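Local coordinates for protein putative fimbrium anchoring subunit Fim4B (Bacteroides ovatus, PDB 5CAG) that probably serves as the anchoring subunit of a fimbrium, a lipoprotein of the FimB/Mfa2 family predicted to sit in the outer membrane, at residues 34-45 / 67-77; 143-151 / 252-260. One frame throughout, in Å; residues are numbered along the deposited sequence.

Contact 1: 34-45 / 67-77; sequences PEGVRVIFYPKN and GRYSVVVYNYN
Phe41 and Tyr69 meet as a T-shaped pair: the edge of Phe41 at CD2 is directed at the face of Tyr69, with centroids 5.4 Å apart and planes at 90°. Over the face of Phe41 lies Val71 CG2, 4.0 Å from the ring centroid. Phe41 chi1 of -84° sets CG anti to its carbonyl carbon, which brings its edge to Tyr69 and one face to Val71. Val39 and Val73 carry the same apolar face onward, CG2 to CG1 3.9 Å; Val73 also touches Trp138 and Leu140, and Val39 touches Leu55. Backbone bonds such as Ile40 N to Val72 O, 2.9 Å, join the strands.

On the other, mixed face Ile40 and Val72 pack beside polar groups. Arg38 runs alongside Tyr74 and gives NH1 to Tyr74 OH, 2.8 Å and within 11° of the guanidinium plane, while NH2 forms salt bridges with Asp52 and Glu86. The ends are looser, with Glu35, Lys44, Asn45 and Asn77 exposed. At one, Arg68 N to Asn45 OD1 is weak, but Lys44 N to Arg68 O, 2.9 Å, still holds, and both cations share Glu124. The chemistry implies one greasy face turned into the fold and one mixed face whose buried arginine is probably balanced by Asp52 and Glu86.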
loop_
_atom_site.group_PDB
_atom_site.type_symbol
_atom_site.label_atom_id
_atom_site.label_comp_id
_atom_site.label_asym_id
_atom_site.label_seq_id
_atom_site.Cartn_x
_atom_site.Cartn_y
_atom_site.Cartn_z
ATOM N N PRO A 34 4.615 10.240 -10.194
ATOM C CA PRO A 34 5.661 9.201 -10.211
ATOM C C PRO A 34 6.618 9.339 -11.401
ATOM O O PRO A 34 6.380 10.113 -12.331
ATOM C CB PRO A 34 4.868 7.895 -10.316
ATOM C CG PRO A 34 3.477 8.234 -10.003
ATOM C CD PRO A 34 3.277 9.648 -10.396
ATOM N N GLU A 35 7.711 8.570 -11.357
ATOM C CA GLU A 35 8.746 8.537 -12.383
ATOM C C GLU A 35 8.167 7.977 -13.702
ATOM O O GLU A 35 8.495 8.466 -14.780
ATOM C CB GLU A 35 9.903 7.675 -11.861
ATOM C CG GLU A 35 11.284 8.102 -12.329
ATOM C CD GLU A 35 12.224 6.942 -12.620
ATOM O OE1 GLU A 35 12.614 6.237 -11.659
ATOM O OE2 GLU A 35 12.553 6.723 -13.812
ATOM N N GLY A 36 7.261 7.005 -13.576
ATOM C CA GLY A 36 6.565 6.328 -14.665
ATOM C C GLY A 36 5.722 5.180 -14.136
ATOM O O GLY A 36 5.641 4.973 -12.915
ATOM N N VAL A 37 5.088 4.415 -15.052
ATOM C CA VAL A 37 4.223 3.284 -14.680
ATOM C C VAL A 37 4.543 2.021 -15.466
ATOM O O VAL A 37 5.104 2.100 -16.552
ATOM C CB VAL A 37 2.708 3.594 -14.821
ATOM C CG1 VAL A 37 2.302 4.823 -14.013
ATOM C CG2 VAL A 37 2.287 3.727 -16.282
ATOM N N ARG A 38 4.135 0.865 -14.931
ATOM C CA ARG A 38 4.270 -0.435 -15.582
ATOM C C ARG A 38 2.881 -0.912 -15.931
ATOM O O ARG A 38 1.959 -0.724 -15.125
ATOM C CB ARG A 38 5.008 -1.462 -14.713
ATOM C CG ARG A 38 5.550 -2.636 -15.537
ATOM C CD ARG A 38 5.445 -3.903 -14.736
ATOM N NE ARG A 38 6.275 -5.001 -15.239
ATOM C CZ ARG A 38 6.702 -6.003 -14.471
ATOM N NH1 ARG A 38 6.411 -6.026 -13.174
ATOM N NH2 ARG A 38 7.447 -6.971 -14.986
ATOM N N VAL A 39 2.701 -1.446 -17.154
ATOM C CA VAL A 39 1.410 -1.905 -17.659
ATOM C C VAL A 39 1.523 -3.378 -18.013
ATOM O O VAL A 39 2.409 -3.763 -18.790
ATOM C CB VAL A 39 0.913 -1.069 -18.866
ATOM C CG1 VAL A 39 -0.477 -1.509 -19.293
ATOM C CG2 VAL A 39 0.942 0.434 -18.591
ATOM N N ILE A 40 0.663 -4.221 -17.430
ATOM C CA ILE A 40 0.727 -5.644 -17.766
ATOM C C ILE A 40 -0.629 -6.098 -18.243
ATOM O O ILE A 40 -1.637 -5.833 -17.595
ATOM C CB ILE A 40 1.271 -6.584 -16.658
ATOM C CG1 ILE A 40 2.539 -6.045 -16.013
ATOM C CG2 ILE A 40 1.520 -7.977 -17.222
ATOM C CD1 ILE A 40 2.768 -6.614 -14.646
ATOM N N PHE A 41 -0.635 -6.798 -19.366
ATOM C CA PHE A 41 -1.808 -7.364 -19.994
ATOM C C PHE A 41 -1.774 -8.885 -19.851
ATOM O O PHE A 41 -0.973 -9.526 -20.520
ATOM C CB PHE A 41 -1.815 -6.962 -21.471
ATOM C CG PHE A 41 -2.393 -5.603 -21.767
ATOM C CD1 PHE A 41 -1.634 -4.454 -21.593
ATOM C CD2 PHE A 41 -3.679 -5.474 -22.273
ATOM C CE1 PHE A 41 -2.160 -3.201 -21.907
ATOM C CE2 PHE A 41 -4.206 -4.220 -22.567
ATOM C CZ PHE A 41 -3.435 -3.096 -22.403
ATOM N N TYR A 42 -2.594 -9.465 -18.967
ATOM C CA TYR A 42 -2.599 -10.913 -18.805
ATOM C C TYR A 42 -3.670 -11.504 -19.726
ATOM O O TYR A 42 -4.854 -11.182 -19.584
ATOM C CB TYR A 42 -2.803 -11.345 -17.344
ATOM C CG TYR A 42 -1.769 -10.804 -16.382
ATOM C CD1 TYR A 42 -1.948 -9.575 -15.753
ATOM C CD2 TYR A 42 -0.636 -11.540 -16.062
ATOM C CE1 TYR A 42 -1.010 -9.081 -14.852
ATOM C CE2 TYR A 42 0.304 -11.057 -15.156
ATOM C CZ TYR A 42 0.112 -9.827 -14.553
ATOM O OH TYR A 42 1.046 -9.329 -13.680
ATOM N N PRO A 43 -3.281 -12.337 -20.709
ATOM C CA PRO A 43 -4.286 -12.917 -21.596
ATOM C C PRO A 43 -5.128 -13.946 -20.855
ATOM O O PRO A 43 -4.594 -14.697 -20.029
ATOM C CB PRO A 43 -3.442 -13.546 -22.701
ATOM C CG PRO A 43 -2.183 -13.896 -22.036
ATOM C CD PRO A 43 -1.927 -12.833 -21.033
ATOM N N LYS A 44 -6.443 -13.955 -21.133
ATOM C CA LYS A 44 -7.387 -14.897 -20.538
ATOM C C LYS A 44 -7.450 -16.193 -21.377
ATOM O O LYS A 44 -7.437 -17.303 -20.825
ATOM C CB LYS A 44 -8.761 -14.249 -20.403
ATOM C CG LYS A 44 -8.813 -13.182 -19.325
ATOM C CD LYS A 44 -10.208 -12.604 -19.204
ATOM C CE LYS A 44 -10.525 -12.199 -17.790
ATOM N NZ LYS A 44 -11.990 -12.165 -17.536
ATOM N N ASN A 45 -7.474 -16.036 -22.720
ATOM C CA ASN A 45 -7.502 -17.139 -23.688
ATOM C C ASN A 45 -6.145 -17.859 -23.725
ATOM O O ASN A 45 -6.084 -19.066 -23.493
ATOM C CB ASN A 45 -7.888 -16.667 -25.134
ATOM C CG ASN A 45 -8.437 -15.254 -25.322
ATOM O OD1 ASN A 45 -7.688 -14.289 -25.560
ATOM N ND2 ASN A 45 -9.762 -15.126 -25.357
ATOM N N GLY A 67 -7.423 -9.759 -28.336
ATOM C CA GLY A 67 -7.813 -10.796 -27.388
ATOM C C GLY A 67 -8.383 -10.261 -26.089
ATOM O O GLY A 67 -8.420 -9.043 -25.874
ATOM N N ARG A 68 -8.855 -11.182 -25.223
ATOM C CA ARG A 68 -9.392 -10.864 -23.896
ATOM C C ARG A 68 -8.252 -10.887 -22.889
ATOM O O ARG A 68 -7.500 -11.872 -22.826
ATOM C CB ARG A 68 -10.493 -11.849 -23.462
ATOM C CG ARG A 68 -11.854 -11.722 -24.151
ATOM C CD ARG A 68 -12.927 -12.587 -23.476
ATOM N NE ARG A 68 -12.450 -13.935 -23.134
ATOM C CZ ARG A 68 -12.463 -14.460 -21.910
ATOM N NH1 ARG A 68 -12.971 -13.777 -20.889
ATOM N NH2 ARG A 68 -11.982 -15.680 -21.700
ATOM N N TYR A 69 -8.128 -9.809 -22.105
ATOM C CA TYR A 69 -7.088 -9.645 -21.094
ATOM C C TYR A 69 -7.595 -9.182 -19.743
ATOM O O TYR A 69 -8.716 -8.692 -19.608
ATOM C CB TYR A 69 -6.079 -8.571 -21.542
ATOM C CG TYR A 69 -5.352 -8.866 -22.822
ATOM C CD1 TYR A 69 -4.169 -9.598 -22.821
ATOM C CD2 TYR A 69 -5.804 -8.354 -24.033
ATOM C CE1 TYR A 69 -3.487 -9.873 -24.004
ATOM C CE2 TYR A 69 -5.136 -8.626 -25.224
ATOM C CZ TYR A 69 -3.971 -9.376 -25.204
ATOM O OH TYR A 69 -3.299 -9.629 -26.369
ATOM N N SER A 70 -6.708 -9.250 -18.762
ATOM C CA SER A 70 -6.842 -8.673 -17.439
ATOM C C SER A 70 -5.719 -7.640 -17.404
ATOM O O SER A 70 -4.649 -7.932 -17.937
ATOM C CB SER A 70 -6.723 -9.747 -16.368
ATOM O OG SER A 70 -7.853 -10.601 -16.357
ATOM N N VAL A 71 -5.950 -6.415 -16.921
ATOM C CA VAL A 71 -4.878 -5.412 -16.996
ATOM C C VAL A 71 -4.495 -4.882 -15.608
ATOM O O VAL A 71 -5.361 -4.781 -14.727
ATOM C CB VAL A 71 -5.273 -4.237 -17.945
ATOM C CG1 VAL A 71 -4.121 -3.255 -18.142
ATOM C CG2 VAL A 71 -5.759 -4.748 -19.291
ATOM N N VAL A 72 -3.208 -4.519 -15.433
ATOM C CA VAL A 72 -2.706 -3.871 -14.216
ATOM C C VAL A 72 -1.812 -2.692 -14.615
ATOM O O VAL A 72 -1.039 -2.790 -15.572
ATOM C CB VAL A 72 -1.989 -4.763 -13.160
ATOM C CG1 VAL A 72 -2.918 -5.791 -12.547
ATOM C CG2 VAL A 72 -0.736 -5.413 -13.715
ATOM N N VAL A 73 -1.942 -1.572 -13.901
ATOM C CA VAL A 73 -1.108 -0.393 -14.110
ATOM C C VAL A 73 -0.716 0.112 -12.752
ATOM O O VAL A 73 -1.600 0.455 -11.950
ATOM C CB VAL A 73 -1.744 0.742 -14.944
ATOM C CG1 VAL A 73 -0.694 1.794 -15.280
ATOM C CG2 VAL A 73 -2.399 0.215 -16.207
ATOM N N TYR A 74 0.583 0.161 -12.472
ATOM C CA TYR A 74 1.027 0.668 -11.188
ATOM C C TYR A 74 2.321 1.470 -11.383
ATOM O O TYR A 74 2.978 1.316 -12.412
ATOM C CB TYR A 74 1.183 -0.481 -10.181
ATOM C CG TYR A 74 2.298 -1.452 -10.515
ATOM C CD1 TYR A 74 3.598 -1.226 -10.079
ATOM C CD2 TYR A 74 2.046 -2.611 -11.244
ATOM C CE1 TYR A 74 4.627 -2.115 -10.383
ATOM C CE2 TYR A 74 3.077 -3.503 -11.571
ATOM C CZ TYR A 74 4.369 -3.246 -11.140
ATOM O OH TYR A 74 5.403 -4.108 -11.429
ATOM N N ASN A 75 2.665 2.340 -10.423
ATOM C CA ASN A 75 3.895 3.121 -10.499
ATOM C C ASN A 75 5.072 2.244 -10.046
ATOM O O ASN A 75 5.026 1.588 -8.994
ATOM C CB ASN A 75 3.781 4.398 -9.693
ATOM C CG ASN A 75 3.435 4.208 -8.243
ATOM O OD1 ASN A 75 2.402 3.618 -7.879
ATOM N ND2 ASN A 75 4.291 4.746 -7.391
ATOM N N TYR A 76 6.126 2.209 -10.865
ATOM C CA TYR A 76 7.226 1.306 -10.585
ATOM C C TYR A 76 8.185 1.798 -9.545
ATOM O O TYR A 76 8.569 0.977 -8.714
ATOM C CB TYR A 76 8.011 0.881 -11.845
ATOM C CG TYR A 76 8.506 1.976 -12.766
ATOM C CD1 TYR A 76 9.694 2.646 -12.503
ATOM C CD2 TYR A 76 7.867 2.239 -13.972
ATOM C CE1 TYR A 76 10.181 3.627 -13.363
ATOM C CE2 TYR A 76 8.376 3.178 -14.869
ATOM C CZ TYR A 76 9.526 3.885 -14.551
ATOM O OH TYR A 76 10.041 4.828 -15.413
ATOM N N ASN A 77 8.607 3.072 -9.578
ATOM C CA ASN A 77 9.663 3.504 -8.659
ATOM C C ASN A 77 9.152 3.874 -7.292
ATOM O O ASN A 77 8.629 4.983 -7.123
ATOM C CB ASN A 77 10.463 4.666 -9.248
ATOM C CG ASN A 77 11.939 4.612 -8.940
ATOM O OD1 ASN A 77 12.582 3.546 -8.980
ATOM N ND2 ASN A 77 12.518 5.785 -8.691
#

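Contact 2: 143-151 / 252-260; sequences VVKKYSFAV and TEIIGTLEN. With SO4 (sulfate ion), chain D.
Tyr147 lays the CD2-CE2 side of its ring against the 252-260 segment, where Ile255 CD1 reaches CE2 at 3.7 Å and Glu259 CG reaches the same carbon at 3.6 Å. The Glu259 side chain runs beside the tyrosine and points the same way, its carboxylate turned 87° from the ring plane. With Glu259 CG anti to the carbonyl carbon and the chain extended beyond it, the carboxylate is carried up to Lys145. There OE2 meets the aliphatic CD at 3.4 Å, whereas NZ stays 4.2 Å from OE2, too far for a salt bridge; NZ also has a long, weak ion pair with Glu210.

Two backbone bonds flank Tyr147: Ser148 N to Leu258 O, 3.1 Å, and Asn260 N to Lys146 O, also 3.1 Å. Both donors are tilted from the carbonyl planes by more than 30°, and the Tyr147-Glu259 pair makes a single bridge. Beyond it Leu258 CD2 rests on Phe149 CB at 3.8 Å. Lys146 extends elsewhere, its NZ donating to a sulfate, probably from the crystallisation liquor, that Thr30 also binds.

The short, loosely hydrogen-bonded turn at 255-258 thus lies against one margin of strand 134-154, next to strand 274-275, where Ile275 touches both Leu258 and Phe149, while strand 197-205 pairs with the same stretch and brings Phe202 to Tyr147.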
loop_
_atom_site.group_PDB
_atom_site.type_symbol
_atom_site.label_atom_id
_atom_site.label_comp_id
_atom_site.label_asym_id
_atom_site.label_seq_id
_atom_site.Cartn_x
_atom_site.Cartn_y
_atom_site.Cartn_z
ATOM N N VAL A 143 -3.933 3.728 -3.639
ATOM C CA VAL A 143 -4.358 2.599 -2.807
ATOM C C VAL A 143 -3.664 2.596 -1.429
ATOM O O VAL A 143 -3.765 1.620 -0.701
ATOM C CB VAL A 143 -4.141 1.276 -3.552
ATOM C CG1 VAL A 143 -5.058 1.189 -4.761
ATOM C CG2 VAL A 143 -2.686 1.115 -3.965
ATOM N N VAL A 144 -2.988 3.692 -1.064
ATOM C CA VAL A 144 -2.334 3.804 0.239
ATOM C C VAL A 144 -3.007 4.909 1.043
ATOM O O VAL A 144 -3.009 6.057 0.597
ATOM C CB VAL A 144 -0.822 4.062 0.120
ATOM C CG1 VAL A 144 -0.213 4.276 1.497
ATOM C CG2 VAL A 144 -0.118 2.938 -0.616
ATOM N N LYS A 145 -3.579 4.559 2.217
ATOM C CA LYS A 145 -4.240 5.493 3.145
ATOM C C LYS A 145 -3.200 6.042 4.144
ATOM O O LYS A 145 -2.392 5.266 4.651
ATOM C CB LYS A 145 -5.419 4.813 3.910
ATOM C CG LYS A 145 -6.714 4.504 3.109
ATOM C CD LYS A 145 -7.956 4.228 4.029
ATOM C CE LYS A 145 -9.341 4.113 3.344
ATOM N NZ LYS A 145 -9.878 2.700 3.198
ATOM N N LYS A 146 -3.192 7.371 4.395
ATOM C CA LYS A 146 -2.323 7.992 5.405
ATOM C C LYS A 146 -3.093 8.118 6.727
ATOM O O LYS A 146 -4.282 8.460 6.725
ATOM C CB LYS A 146 -1.841 9.387 4.995
ATOM C CG LYS A 146 -1.055 9.518 3.708
ATOM C CD LYS A 146 -0.990 11.008 3.344
ATOM C CE LYS A 146 -0.330 11.318 2.021
ATOM N NZ LYS A 146 -0.714 12.669 1.509
ATOM N N TYR A 147 -2.405 7.899 7.850
ATOM C CA TYR A 147 -2.958 8.035 9.197
ATOM C C TYR A 147 -2.008 8.846 10.074
ATOM O O TYR A 147 -0.794 8.865 9.838
ATOM C CB TYR A 147 -3.183 6.673 9.838
ATOM C CG TYR A 147 -4.046 5.702 9.069
ATOM C CD1 TYR A 147 -3.497 4.875 8.093
ATOM C CD2 TYR A 147 -5.377 5.492 9.424
ATOM C CE1 TYR A 147 -4.271 3.934 7.420
ATOM C CE2 TYR A 147 -6.161 4.544 8.766
ATOM C CZ TYR A 147 -5.603 3.765 7.761
ATOM O OH TYR A 147 -6.371 2.832 7.092
ATOM N N SER A 148 -2.561 9.512 11.083
ATOM C CA SER A 148 -1.821 10.284 12.073
ATOM C C SER A 148 -2.601 10.247 13.376
ATOM O O SER A 148 -3.824 10.094 13.348
ATOM C CB SER A 148 -1.597 11.725 11.607
ATOM O OG SER A 148 -2.778 12.516 11.588
ATOM N N PHE A 149 -1.920 10.381 14.514
ATOM C CA PHE A 149 -2.585 10.445 15.814
ATOM C C PHE A 149 -1.690 11.143 16.820
ATOM O O PHE A 149 -0.492 11.352 16.583
ATOM C CB PHE A 149 -2.979 9.049 16.330
ATOM C CG PHE A 149 -1.809 8.212 16.796
ATOM C CD1 PHE A 149 -1.356 8.286 18.109
ATOM C CD2 PHE A 149 -1.147 7.365 15.918
ATOM C CE1 PHE A 149 -0.251 7.547 18.526
ATOM C CE2 PHE A 149 -0.060 6.601 16.353
ATOM C CZ PHE A 149 0.384 6.706 17.650
ATOM N N ALA A 150 -2.281 11.478 17.956
ATOM C CA ALA A 150 -1.578 12.054 19.084
ATOM C C ALA A 150 -2.195 11.495 20.364
ATOM O O ALA A 150 -3.418 11.365 20.444
ATOM C CB ALA A 150 -1.645 13.570 19.047
ATOM N N VAL A 151 -1.361 11.050 21.309
ATOM C CA VAL A 151 -1.901 10.531 22.548
ATOM C C VAL A 151 -1.079 11.089 23.706
ATOM O O VAL A 151 0.137 11.267 23.613
ATOM C CB VAL A 151 -2.051 8.998 22.567
ATOM C CG1 VAL A 151 -0.720 8.297 22.414
ATOM C CG2 VAL A 151 -2.772 8.521 23.816
ATOM N N THR A 252 -9.724 -0.133 16.902
ATOM C CA THR A 252 -10.676 -0.695 15.944
ATOM C C THR A 252 -11.859 0.262 15.683
ATOM O O THR A 252 -12.100 0.590 14.517
ATOM C CB THR A 252 -11.193 -2.083 16.357
ATOM O OG1 THR A 252 -10.111 -2.897 16.809
ATOM C CG2 THR A 252 -11.893 -2.794 15.214
ATOM N N GLU A 253 -12.553 0.745 16.737
ATOM C CA GLU A 253 -13.716 1.611 16.493
ATOM C C GLU A 253 -13.366 3.051 16.055
ATOM O O GLU A 253 -14.252 3.729 15.538
ATOM C CB GLU A 253 -14.699 1.673 17.697
ATOM C CG GLU A 253 -15.480 0.401 18.041
ATOM C CD GLU A 253 -15.821 -0.590 16.940
ATOM O OE1 GLU A 253 -16.439 -0.186 15.925
ATOM O OE2 GLU A 253 -15.497 -1.789 17.117
ATOM N N ILE A 254 -12.121 3.519 16.239
ATOM C CA ILE A 254 -11.789 4.902 15.876
ATOM C C ILE A 254 -10.792 5.002 14.730
ATOM O O ILE A 254 -10.338 6.108 14.429
ATOM C CB ILE A 254 -11.257 5.694 17.108
ATOM C CG1 ILE A 254 -10.011 5.054 17.752
ATOM C CG2 ILE A 254 -12.333 5.894 18.121
ATOM C CD1 ILE A 254 -8.907 6.048 18.045
ATOM N N ILE A 255 -10.425 3.883 14.104
ATOM C CA ILE A 255 -9.379 3.911 13.074
ATOM C C ILE A 255 -9.666 4.975 11.961
ATOM O O ILE A 255 -8.731 5.692 11.576
ATOM C CB ILE A 255 -9.058 2.513 12.491
ATOM C CG1 ILE A 255 -7.844 2.558 11.536
ATOM C CG2 ILE A 255 -10.267 1.848 11.863
ATOM C CD1 ILE A 255 -6.524 3.056 12.159
ATOM N N GLY A 256 -10.929 5.125 11.548
ATOM C CA GLY A 256 -11.314 6.107 10.545
ATOM C C GLY A 256 -11.054 7.548 10.956
ATOM O O GLY A 256 -10.751 8.387 10.103
ATOM N N THR A 257 -11.169 7.847 12.266
ATOM C CA THR A 257 -10.910 9.170 12.861
ATOM C C THR A 257 -9.456 9.619 12.583
ATOM O O THR A 257 -9.197 10.818 12.426
ATOM C CB THR A 257 -11.178 9.086 14.384
ATOM O OG1 THR A 257 -12.531 8.711 14.593
ATOM C CG2 THR A 257 -10.880 10.377 15.141
ATOM N N LEU A 258 -8.530 8.635 12.501
ATOM C CA LEU A 258 -7.098 8.826 12.333
ATOM C C LEU A 258 -6.660 9.057 10.876
ATOM O O LEU A 258 -5.590 9.657 10.659
ATOM C CB LEU A 258 -6.354 7.633 12.946
ATOM C CG LEU A 258 -6.782 7.247 14.381
ATOM C CD1 LEU A 258 -6.035 6.053 14.859
ATOM C CD2 LEU A 258 -6.558 8.381 15.356
ATOM N N GLU A 259 -7.496 8.666 9.885
ATOM C CA GLU A 259 -7.175 8.912 8.467
ATOM C C GLU A 259 -7.059 10.416 8.172
ATOM O O GLU A 259 -7.739 11.203 8.833
ATOM C CB GLU A 259 -8.258 8.328 7.535
ATOM C CG GLU A 259 -8.652 6.875 7.736
ATOM C CD GLU A 259 -9.505 6.268 6.630
ATOM O OE1 GLU A 259 -9.861 6.985 5.661
ATOM O OE2 GLU A 259 -9.803 5.054 6.735
ATOM N N ASN A 260 -6.272 10.823 7.159
ATOM C CA ASN A 260 -6.232 12.238 6.784
ATOM C C ASN A 260 -6.043 12.401 5.268
ATOM O O ASN A 260 -6.019 13.520 4.758
ATOM C CB ASN A 260 -5.167 12.992 7.570
ATOM C CG ASN A 260 -3.765 12.641 7.201
ATOM O OD1 ASN A 260 -3.107 11.863 7.880
ATOM N ND2 ASN A 260 -3.257 13.261 6.155
HETATM S S SO4 D . 0.184 12.862 -2.578
HETATM O O1 SO4 D . 1.570 12.570 -2.191
HETATM O O2 SO4 D . 0.151 13.937 -3.563
HETATM O O3 SO4 D . -0.431 11.651 -3.134
HETATM O O4 SO4 D . -0.572 13.299 -1.407
#

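How the contacts relate
The two contacts come in series along the chain: both segments of contact 1 precede those of contact 2. Their centres lie about 30 Å apart on opposite sides of the chain's centre, and their nearest atoms are about 7 Å apart without touching. Strand 134-154 is the common element. Its earlier part, with Trp138 and Leu140, packs against Val71 and Val73, and strand 118-127 pairs with both 67-75 and 134-154; its later part, 143-151, receives the turn at 252-260. One long strand, interrupted by an irregularity, therefore runs between the strand pairing of contact 1 and the late chain segment of contact 2, which probably helps tie the two regions of this elongated protein together.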